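PDB 4RD8: uncharacterized protein from Legionella pneumophila subsp. pneumophila str. Philadelphia 1, which is of unknown function but belongs to the DUF5636 family and folds as an all-helical protein with long connecting loops. Local coordinates for residues I13-L21 against Q168-C179; L38-L48 against D191-I202. The protein carries 3 engineered substitutions. All coordinates share one frame; numbering follows the deposited sequence.

Contact 1. Residues I13-L21 against Q168-C179; sequences IKRALQGEL and QDSSNPNYPFTC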
loop_
_atom_site.group_PDB
_atom_site.type_symbol
_atom_site.label_atom_id
_atom_site.label_comp_id
_atom_site.label_asym_id
_atom_site.label_seq_id
_atom_site.Cartn_x
_atom_site.Cartn_y
_atom_site.Cartn_z
ATOM N N ILE A 13 15.965 1.461 8.550
ATOM C CA ILE A 13 14.913 2.472 8.417
ATOM C C ILE A 13 15.335 3.821 9.012
ATOM O O ILE A 13 14.982 4.884 8.490
ATOM C CB ILE A 13 13.610 1.967 9.119
ATOM C CG1 ILE A 13 12.767 1.135 8.157
ATOM C CG2 ILE A 13 12.782 3.094 9.699
ATOM C CD1 ILE A 13 12.583 -0.276 8.626
ATOM N N LYS A 14 16.103 3.772 10.098
ATOM C CA LYS A 14 16.557 4.983 10.779
ATOM C C LYS A 14 17.417 5.877 9.888
ATOM O O LYS A 14 17.510 7.077 10.123
ATOM C CB LYS A 14 17.315 4.629 12.066
ATOM C CG LYS A 14 16.492 3.840 13.068
ATOM C CD LYS A 14 17.242 3.649 14.388
ATOM C CE LYS A 14 17.404 4.967 15.133
ATOM N NZ LYS A 14 17.825 4.775 16.551
ATOM N N ARG A 15 18.041 5.297 8.868
ATOM C CA ARG A 15 18.849 6.092 7.942
ATOM C C ARG A 15 18.012 7.155 7.238
ATOM O O ARG A 15 18.533 8.199 6.852
ATOM C CB ARG A 15 19.512 5.207 6.889
ATOM C CG ARG A 15 20.515 4.195 7.432
ATOM C CD ARG A 15 21.077 3.380 6.278
ATOM N NE ARG A 15 21.656 2.107 6.696
ATOM C CZ ARG A 15 21.859 1.081 5.876
ATOM N NH1 ARG A 15 21.528 1.180 4.594
ATOM N NH2 ARG A 15 22.386 -0.042 6.337
ATOM N N ALA A 16 16.722 6.873 7.063
ATOM C CA ALA A 16 15.823 7.788 6.355
ATOM C C ALA A 16 15.168 8.794 7.287
ATOM O O ALA A 16 14.379 9.632 6.844
ATOM C CB ALA A 16 14.743 7.006 5.606
ATOM N N LEU A 17 15.478 8.714 8.577
ATOM C CA LEU A 17 14.775 9.528 9.569
ATOM C C LEU A 17 15.645 10.626 10.177
ATOM O O LEU A 17 16.866 10.476 10.311
ATOM C CB LEU A 17 14.205 8.652 10.690
ATOM C CG LEU A 17 13.260 7.529 10.251
ATOM C CD1 LEU A 17 12.733 6.745 11.454
ATOM C CD2 LEU A 17 12.086 8.056 9.416
ATOM N N GLN A 18 14.999 11.728 10.546
ATOM C CA GLN A 18 15.654 12.804 11.285
ATOM C C GLN A 18 14.647 13.402 12.257
ATOM O O GLN A 18 13.504 12.929 12.332
ATOM C CB GLN A 18 16.175 13.876 10.322
ATOM C CG GLN A 18 15.111 14.462 9.403
ATOM C CD GLN A 18 15.682 15.439 8.392
ATOM O OE1 GLN A 18 16.824 15.879 8.520
ATOM N NE2 GLN A 18 14.892 15.775 7.376
ATOM N N GLY A 19 15.066 14.433 12.989
ATOM C CA GLY A 19 14.174 15.155 13.885
ATOM C C GLY A 19 13.454 14.296 14.920
ATOM O O GLY A 19 14.073 13.448 15.567
ATOM N N GLU A 20 12.153 14.521 15.080
ATOM C CA GLU A 20 11.360 13.793 16.072
ATOM C C GLU A 20 11.176 12.318 15.709
ATOM O O GLU A 20 11.164 11.457 16.596
ATOM C CB GLU A 20 9.993 14.470 16.271
ATOM C CG GLU A 20 9.105 13.861 17.370
ATOM C CD GLU A 20 8.295 12.649 16.904
ATOM O OE1 GLU A 20 7.969 11.790 17.754
ATOM O OE2 GLU A 20 7.974 12.555 15.700
ATOM N N LEU A 21 11.011 12.026 14.419
ATOM C CA LEU A 21 10.751 10.651 14.007
ATOM C C LEU A 21 11.947 9.756 14.310
ATOM O O LEU A 21 11.777 8.590 14.666
ATOM C CB LEU A 21 10.358 10.559 12.529
ATOM C CG LEU A 21 8.936 11.008 12.171
ATOM C CD1 LEU A 21 8.654 10.763 10.689
ATOM C CD2 LEU A 21 7.895 10.310 13.061
ATOM N N GLN A 168 8.579 15.779 6.760
ATOM C CA GLN A 168 9.973 15.923 6.363
ATOM C C GLN A 168 10.955 15.138 7.238
ATOM O O GLN A 168 12.068 14.839 6.796
ATOM C CB GLN A 168 10.367 17.393 6.281
ATOM C CG GLN A 168 11.253 17.677 5.102
ATOM C CD GLN A 168 11.451 19.142 4.897
ATOM O OE1 GLN A 168 10.839 19.750 4.016
ATOM N NE2 GLN A 168 12.299 19.732 5.720
ATOM N N ASP A 169 10.549 14.804 8.465
ATOM C CA ASP A 169 11.375 13.983 9.356
ATOM C C ASP A 169 11.605 12.578 8.815
ATOM O O ASP A 169 12.495 11.870 9.288
ATOM C CB ASP A 169 10.731 13.853 10.742
ATOM C CG ASP A 169 10.902 15.086 11.595
ATOM O OD1 ASP A 169 11.679 15.989 11.219
ATOM O OD2 ASP A 169 10.265 15.136 12.668
ATOM N N SER A 170 10.805 12.162 7.838
ATOM C CA SER A 170 11.022 10.852 7.221
ATOM C C SER A 170 11.701 10.961 5.850
ATOM O O SER A 170 11.638 10.036 5.034
ATOM C CB SER A 170 9.716 10.043 7.142
ATOM O OG SER A 170 8.780 10.675 6.300
ATOM N N SER A 171 12.353 12.099 5.612
ATOM C CA SER A 171 13.143 12.322 4.399
ATOM C C SER A 171 14.522 12.884 4.727
ATOM O O SER A 171 14.888 13.943 4.232
ATOM C CB SER A 171 12.405 13.265 3.432
ATOM O OG SER A 171 11.270 12.615 2.865
ATOM N N ASN A 172 15.276 12.169 5.568
ATOM C CA ASN A 172 16.651 12.532 5.912
ATOM C C ASN A 172 17.474 12.737 4.638
ATOM O O ASN A 172 17.600 11.816 3.832
ATOM C CB ASN A 172 17.267 11.408 6.759
ATOM C CG ASN A 172 18.603 11.778 7.358
ATOM O OD1 ASN A 172 19.415 12.467 6.736
ATOM N ND2 ASN A 172 18.848 11.309 8.579
ATOM N N PRO A 173 18.012 13.951 4.434
ATOM C CA PRO A 173 18.682 14.275 3.169
ATOM C C PRO A 173 20.065 13.653 3.017
ATOM O O PRO A 173 20.692 13.821 1.965
ATOM C CB PRO A 173 18.816 15.798 3.227
ATOM C CG PRO A 173 18.909 16.100 4.705
ATOM C CD PRO A 173 17.948 15.117 5.336
ATOM N N ASN A 174 20.549 12.972 4.051
ATOM C CA ASN A 174 21.862 12.336 3.978
ATOM C C ASN A 174 21.807 10.970 3.306
ATOM O O ASN A 174 22.837 10.395 2.963
ATOM C CB ASN A 174 22.479 12.211 5.369
ATOM C CG ASN A 174 22.715 13.555 6.017
ATOM O OD1 ASN A 174 23.670 14.254 5.691
ATOM N ND2 ASN A 174 21.832 13.930 6.933
ATOM N N TYR A 175 20.588 10.483 3.118
ATOM C CA TYR A 175 20.322 9.145 2.619
ATOM C C TYR A 175 19.513 9.302 1.338
ATOM O O TYR A 175 18.592 10.109 1.284
ATOM C CB TYR A 175 19.507 8.377 3.667
ATOM C CG TYR A 175 19.479 6.877 3.486
ATOM C CD1 TYR A 175 20.651 6.158 3.336
ATOM C CD2 TYR A 175 18.278 6.181 3.498
ATOM C CE1 TYR A 175 20.629 4.789 3.177
ATOM C CE2 TYR A 175 18.249 4.806 3.342
ATOM C CZ TYR A 175 19.425 4.119 3.183
ATOM O OH TYR A 175 19.406 2.755 3.029
ATOM N N PRO A 176 19.857 8.534 0.296
ATOM C CA PRO A 176 19.156 8.729 -0.979
ATOM C C PRO A 176 17.702 8.269 -0.994
ATOM O O PRO A 176 16.987 8.603 -1.938
ATOM C CB PRO A 176 19.998 7.917 -1.982
ATOM C CG PRO A 176 20.847 7.004 -1.148
ATOM C CD PRO A 176 21.070 7.711 0.149
ATOM N N PHE A 177 17.264 7.537 0.024
ATOM C CA PHE A 177 15.907 7.013 0.049
ATOM C C PHE A 177 15.120 7.613 1.208
ATOM O O PHE A 177 15.659 7.789 2.300
ATOM C CB PHE A 177 15.941 5.486 0.173
ATOM C CG PHE A 177 16.847 4.829 -0.820
ATOM C CD1 PHE A 177 16.425 4.612 -2.123
ATOM C CD2 PHE A 177 18.140 4.457 -0.466
ATOM C CE1 PHE A 177 17.280 4.021 -3.054
ATOM C CE2 PHE A 177 18.987 3.868 -1.389
ATOM C CZ PHE A 177 18.557 3.646 -2.682
ATOM N N THR A 178 13.849 7.924 0.962
ATOM C CA THR A 178 12.948 8.368 2.022
ATOM C C THR A 178 12.375 7.142 2.713
ATOM O O THR A 178 12.516 6.025 2.211
ATOM C CB THR A 178 11.781 9.209 1.474
ATOM O OG1 THR A 178 10.973 8.402 0.603
ATOM C CG2 THR A 178 12.303 10.412 0.700
ATOM N N CYS A 179 11.738 7.339 3.864
ATOM C CA CYS A 179 11.097 6.224 4.552
ATOM C C CYS A 179 9.995 5.631 3.668
ATOM O O CYS A 179 9.778 4.414 3.658
ATOM C CB CYS A 179 10.514 6.686 5.890
ATOM S SG CYS A 179 10.146 5.336 7.060
HETATM O O HOH W 1 7.849 14.264 13.422
#
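Asn-172 and Gln-18 carry the polar part of this contact, each setting an amide side chain against the other segment's backbone. Asn-172 ND2 donates to Leu-17 O (2.8 Å) from above the carbonyl plane, and the backbone N of Asn-172 donates to Ala-16 O (3.0 Å). With CG anti to the backbone N (chi1 -171°), the amide turns its nitrogen to Leu-17 and leaves OD1 for Asn-174. Gln-18 extends NE2 to Gln-168 O at 3.0 Å, on the face of that carbonyl opposite to Ser-171 N, and its backbone N meets Asp-169 O at 2.8 Å. Glu-20 N gives Asp-169 OD2 a weak bond. A water donates to both Glu-20 OE2 and Asp-169 OD2, like charges 4.6 Å apart, while Glu-20 OE1 bonds Asn-24.

Over the face of Tyr-175, Arg-15 CB sits 3.6 Å from the ring centroid in a CH-pi contact; the same arginine sends NH1 to Tyr-175 OH.

Apolar contacts are few: Ala-16 CB packs on Cys-179 CB, and Leu-17 CD2 touches Cys-179 SG at 4.1 Å.

An irregular N-terminal piece with a 3-10 turn thus meets the long loop before helix 179-184, where an Asx turn at Asn-172 opens a type I turn.

Contact 2. Residues L38-L48 against D191-I202; sequences LMDTEAVNEQL and DSRSPEWLSDHI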
loop_
_atom_site.group_PDB
_atom_site.type_symbol
_atom_site.label_atom_id
_atom_site.label_comp_id
_atom_site.label_asym_id
_atom_site.label_seq_id
_atom_site.Cartn_x
_atom_site.Cartn_y
_atom_site.Cartn_z
ATOM N N LEU A 38 6.624 -7.029 4.363
ATOM C CA LEU A 38 6.655 -6.920 2.899
ATOM C C LEU A 38 7.803 -7.683 2.230
ATOM O O LEU A 38 7.696 -8.061 1.063
ATOM C CB LEU A 38 6.673 -5.441 2.471
ATOM C CG LEU A 38 5.431 -4.647 2.889
ATOM C CD1 LEU A 38 5.576 -3.185 2.497
ATOM C CD2 LEU A 38 4.149 -5.233 2.285
HETATM N N MSE A 39 8.894 -7.915 2.962
HETATM C CA MSE A 39 10.008 -8.710 2.449
HETATM C C MSE A 39 9.694 -10.195 2.496
HETATM O O MSE A 39 10.415 -11.004 1.926
HETATM C CB MSE A 39 11.284 -8.472 3.264
HETATM C CG MSE A 39 11.818 -7.060 3.235
HETATM SE SE MSE A 39 13.370 -6.857 4.416
HETATM C CE MSE A 39 13.215 -8.534 5.399
ATOM N N ASP A 40 8.617 -10.540 3.196
ATOM C CA ASP A 40 8.248 -11.927 3.446
ATOM C C ASP A 40 7.112 -12.310 2.501
ATOM O O ASP A 40 5.941 -12.102 2.804
ATOM C CB ASP A 40 7.815 -12.074 4.908
ATOM C CG ASP A 40 7.557 -13.509 5.321
ATOM O OD1 ASP A 40 7.479 -14.412 4.462
ATOM O OD2 ASP A 40 7.410 -13.736 6.539
ATOM N N THR A 41 7.459 -12.884 1.354
ATOM C CA THR A 41 6.448 -13.171 0.342
ATOM C C THR A 41 5.418 -14.203 0.829
ATOM O O THR A 41 4.230 -14.081 0.531
ATOM C CB THR A 41 7.096 -13.567 -0.996
ATOM O OG1 THR A 41 7.835 -12.444 -1.494
ATOM C CG2 THR A 41 6.040 -13.954 -2.016
ATOM N N GLU A 42 5.876 -15.192 1.598
ATOM C CA GLU A 42 4.977 -16.168 2.221
ATOM C C GLU A 42 3.863 -15.488 3.015
ATOM O O GLU A 42 2.692 -15.849 2.884
ATOM C CB GLU A 42 5.751 -17.116 3.142
ATOM C CG GLU A 42 4.874 -18.101 3.889
ATOM C CD GLU A 42 5.669 -19.084 4.735
ATOM O OE1 GLU A 42 6.688 -19.612 4.245
ATOM O OE2 GLU A 42 5.270 -19.333 5.893
ATOM N N ALA A 43 4.230 -14.508 3.836
ATOM C CA ALA A 43 3.250 -13.768 4.621
ATOM C C ALA A 43 2.358 -12.874 3.739
ATOM O O ALA A 43 1.141 -12.826 3.925
ATOM C CB ALA A 43 3.952 -12.937 5.691
ATOM N N VAL A 44 2.964 -12.167 2.791
ATOM C CA VAL A 44 2.211 -11.298 1.892
ATOM C C VAL A 44 1.148 -12.073 1.107
ATOM O O VAL A 44 0.024 -11.599 0.959
ATOM C CB VAL A 44 3.147 -10.525 0.927
ATOM C CG1 VAL A 44 2.340 -9.843 -0.171
ATOM C CG2 VAL A 44 3.969 -9.479 1.695
ATOM N N ASN A 45 1.505 -13.259 0.619
ATOM C CA ASN A 45 0.563 -14.099 -0.124
ATOM C C ASN A 45 -0.713 -14.377 0.663
ATOM O O ASN A 45 -1.805 -14.461 0.089
ATOM C CB ASN A 45 1.208 -15.428 -0.546
ATOM C CG ASN A 45 2.075 -15.289 -1.782
ATOM O OD1 ASN A 45 1.976 -14.295 -2.510
ATOM N ND2 ASN A 45 2.917 -16.295 -2.040
ATOM N N GLU A 46 -0.571 -14.522 1.978
ATOM C CA GLU A 46 -1.719 -14.810 2.831
ATOM C C GLU A 46 -2.742 -13.676 2.763
ATOM O O GLU A 46 -3.939 -13.929 2.663
ATOM C CB GLU A 46 -1.275 -15.083 4.272
ATOM C CG GLU A 46 -0.406 -16.337 4.410
ATOM C CD GLU A 46 -0.005 -16.635 5.843
ATOM O OE1 GLU A 46 -0.081 -15.717 6.681
ATOM O OE2 GLU A 46 0.384 -17.792 6.134
ATOM N N GLN A 47 -2.272 -12.432 2.805
ATOM C CA GLN A 47 -3.173 -11.288 2.662
ATOM C C GLN A 47 -3.666 -11.078 1.224
ATOM O O GLN A 47 -4.766 -10.577 1.015
ATOM C CB GLN A 47 -2.559 -10.005 3.247
ATOM C CG GLN A 47 -2.696 -9.898 4.764
ATOM C CD GLN A 47 -1.957 -11.009 5.494
ATOM O OE1 GLN A 47 -0.750 -11.172 5.321
ATOM N NE2 GLN A 47 -2.682 -11.790 6.294
ATOM N N LEU A 48 -2.857 -11.455 0.236
ATOM C CA LEU A 48 -3.304 -11.396 -1.159
ATOM C C LEU A 48 -4.420 -12.403 -1.419
ATOM O O LEU A 48 -5.389 -12.107 -2.126
ATOM C CB LEU A 48 -2.141 -11.628 -2.138
ATOM C CG LEU A 48 -1.136 -10.491 -2.293
ATOM C CD1 LEU A 48 0.092 -10.959 -3.060
ATOM C CD2 LEU A 48 -1.784 -9.322 -3.032
ATOM N N ASP A 191 10.822 -8.334 -3.732
ATOM C CA ASP A 191 9.715 -8.528 -2.791
ATOM C C ASP A 191 8.744 -7.354 -2.849
ATOM O O ASP A 191 8.925 -6.428 -3.642
ATOM C CB ASP A 191 10.228 -8.756 -1.365
ATOM C CG ASP A 191 11.151 -7.652 -0.890
ATOM O OD1 ASP A 191 10.725 -6.484 -0.866
ATOM O OD2 ASP A 191 12.314 -7.950 -0.546
ATOM N N SER A 192 7.715 -7.387 -2.009
ATOM C CA SER A 192 6.633 -6.420 -2.114
ATOM C C SER A 192 6.979 -5.001 -1.661
ATOM O O SER A 192 6.139 -4.115 -1.745
ATOM C CB SER A 192 5.394 -6.921 -1.366
ATOM O OG SER A 192 4.982 -8.169 -1.890
ATOM N N ARG A 193 8.207 -4.775 -1.199
ATOM C CA ARG A 193 8.654 -3.400 -0.960
ATOM C C ARG A 193 8.736 -2.651 -2.279
ATOM O O ARG A 193 8.661 -1.421 -2.316
ATOM C CB ARG A 193 10.021 -3.365 -0.285
ATOM C CG ARG A 193 10.029 -3.801 1.165
ATOM C CD ARG A 193 11.456 -3.815 1.653
ATOM N NE ARG A 193 12.224 -4.866 0.988
ATOM C CZ ARG A 193 13.538 -5.024 1.103
ATOM N NH1 ARG A 193 14.243 -4.180 1.847
ATOM N NH2 ARG A 193 14.143 -6.027 0.469
ATOM N N SER A 194 8.904 -3.398 -3.367
ATOM C CA SER A 194 8.913 -2.800 -4.699
ATOM C C SER A 194 7.539 -2.934 -5.331
ATOM O O SER A 194 7.037 -4.048 -5.494
ATOM C CB SER A 194 9.926 -3.504 -5.595
ATOM O OG SER A 194 9.708 -3.161 -6.962
ATOM N N PRO A 195 6.919 -1.803 -5.695
ATOM C CA PRO A 195 5.610 -1.919 -6.348
ATOM C C PRO A 195 5.693 -2.595 -7.714
ATOM O O PRO A 195 4.720 -3.230 -8.120
ATOM C CB PRO A 195 5.156 -0.456 -6.490
ATOM C CG PRO A 195 6.453 0.337 -6.509
ATOM C CD PRO A 195 7.347 -0.400 -5.539
ATOM N N GLU A 196 6.819 -2.465 -8.416
ATOM C CA GLU A 196 6.969 -3.144 -9.697
ATOM C C GLU A 196 6.966 -4.646 -9.471
ATOM O O GLU A 196 6.372 -5.407 -10.239
ATOM C CB GLU A 196 8.268 -2.742 -10.404
ATOM C CG GLU A 196 8.466 -1.245 -10.555
ATOM C CD GLU A 196 7.235 -0.543 -11.085
ATOM O OE1 GLU A 196 6.968 -0.652 -12.296
ATOM O OE2 GLU A 196 6.528 0.113 -10.289
ATOM N N TRP A 197 7.647 -5.076 -8.421
ATOM C CA TRP A 197 7.713 -6.503 -8.142
ATOM C C TRP A 197 6.343 -7.017 -7.715
ATOM O O TRP A 197 5.913 -8.076 -8.167
ATOM C CB TRP A 197 8.773 -6.818 -7.079
ATOM C CG TRP A 197 8.949 -8.303 -6.865
ATOM C CD1 TRP A 197 9.866 -9.119 -7.464
ATOM C CD2 TRP A 197 8.163 -9.144 -6.003
ATOM N NE1 TRP A 197 9.703 -10.415 -7.021
ATOM C CE2 TRP A 197 8.670 -10.452 -6.123
ATOM C CE3 TRP A 197 7.087 -8.909 -5.140
ATOM C CZ2 TRP A 197 8.131 -11.528 -5.409
ATOM C CZ3 TRP A 197 6.557 -9.977 -4.430
ATOM C CH2 TRP A 197 7.080 -11.270 -4.571
ATOM N N LEU A 198 5.652 -6.267 -6.854
ATOM C CA LEU A 198 4.341 -6.711 -6.379
ATOM C C LEU A 198 3.320 -6.765 -7.506
ATOM O O LEU A 198 2.540 -7.706 -7.593
ATOM C CB LEU A 198 3.831 -5.844 -5.226
ATOM C CG LEU A 198 2.423 -6.151 -4.702
ATOM C CD1 LEU A 198 2.323 -7.570 -4.166
ATOM C CD2 LEU A 198 2.037 -5.149 -3.620
ATOM N N SER A 199 3.343 -5.766 -8.378
ATOM C CA SER A 199 2.426 -5.735 -9.510
ATOM C C SER A 199 2.610 -6.940 -10.427
ATOM O O SER A 199 1.635 -7.554 -10.872
ATOM C CB SER A 199 2.603 -4.438 -10.298
ATOM O OG SER A 199 2.288 -4.642 -11.663
ATOM N N ASP A 200 3.863 -7.287 -10.705
ATOM C CA ASP A 200 4.164 -8.427 -11.576
ATOM C C ASP A 200 3.839 -9.747 -10.876
ATOM O O ASP A 200 3.404 -10.712 -11.503
ATOM C CB ASP A 200 5.637 -8.413 -11.987
ATOM C CG ASP A 200 5.988 -7.229 -12.870
ATOM O OD1 ASP A 200 5.064 -6.612 -13.448
ATOM O OD2 ASP A 200 7.194 -6.925 -12.995
ATOM N N HIS A 201 4.063 -9.775 -9.569
ATOM C CA HIS A 201 3.741 -10.942 -8.761
ATOM C C HIS A 201 2.246 -11.262 -8.849
ATOM O O HIS A 201 1.858 -12.421 -8.980
ATOM C CB HIS A 201 4.144 -10.699 -7.303
ATOM C CG HIS A 201 3.897 -11.856 -6.412
ATOM N ND1 HIS A 201 4.555 -13.072 -6.533
ATOM C CD2 HIS A 201 3.051 -12.019 -5.349
ATOM C CE1 HIS A 201 4.133 -13.908 -5.615
ATOM N NE2 HIS A 201 3.217 -13.282 -4.878
ATOM N N ILE A 202 1.415 -10.224 -8.795
ATOM C CA ILE A 202 -0.034 -10.396 -8.833
ATOM C C ILE A 202 -0.518 -10.830 -10.218
ATOM O O ILE A 202 -1.289 -11.786 -10.343
ATOM C CB ILE A 202 -0.763 -9.105 -8.390
ATOM C CG1 ILE A 202 -0.587 -8.886 -6.884
ATOM C CG2 ILE A 202 -2.236 -9.178 -8.739
ATOM C CD1 ILE A 202 -1.033 -7.498 -6.398
HETATM O O HOH W 2 6.885 -9.897 -0.790
HETATM O O HOH W 3 12.941 -10.288 0.602
#
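His-201 meets Asn-45 in the more closely fitted half of this contact, between helices 41-61 and 195-204. Its NE2 donates to Asn-45 OD1 at 2.9 Å in a nearly straight bond (172°), directed at a lone pair, and the amide and imidazole lie almost coplanar. A chi1 of -178° swings the imidazole across to helix 41-61. Leu-48 CD1 presses on the ring edge at CD2, while Trp-197 CH2 lies over one face of the imidazole. Beyond the histidine the packing is purely apolar: Leu-48 CD2 touches Ile-202 CD1 at 3.9 Å, and CD1 of the same leucine approaches Leu-198 CD1. Leu-213 and Ile-217 of helix 211-218 continue this greasy layer.

Toward the beginnings of the two helices the backbones come close, Leu-38 CA lying 5.0 Å from Ser-192 CA, yet many links run through water. One water donates to Leu-38 O (2.7 Å) and also pairs with Thr-41 OG1 and Ser-192 OG, joining both segments through three polar groups; a second links Met-39 O to Asp-191 OD2. The direct bond, Ser-192 N to Leu-38 O, is weak. On the solvent side the selenomethionine Met-39 lays CG over one face of the Arg-193 guanidinium, 3.2 Å from NE. The rotation of that group is fixed by Asp-191, met side-on: NE bonds OD1, and NH2 makes a salt bridge to OD2 at 2.8 Å. Arg-193 N also donates to OD1, at its anti lone pair, in an Asx turn.

The histidine bond needs the proton on NE2 and, with the near-coplanar amide, helps to fix the ring's rotation; Asp-191 and Glu-189 probably balance the Arg-193 charge and orient it, leaving a face for Met-39 CG.

In the fold
The two contacts illustrate how an all-helical chain is closed by pairing its early part with its late part. Their segments alternate along the sequence, 13-21, 38-48, 168-179 and then 191-202, so both contacts bring the N-terminal region against the C-terminal third. Helix 25-38 lies between the first segments of the two, packing beside contact 1 and ending in contact 2, while helix 179-184 begins at the end of 168-179 and a short loop leads on to 191-202. Their centres are 24 Å apart and their nearest atoms about 8 Å, without touching. Contact 1 is peripheral, 19 Å from the chain centre; contact 2, at 10 Å, lies deeper and joins two helices.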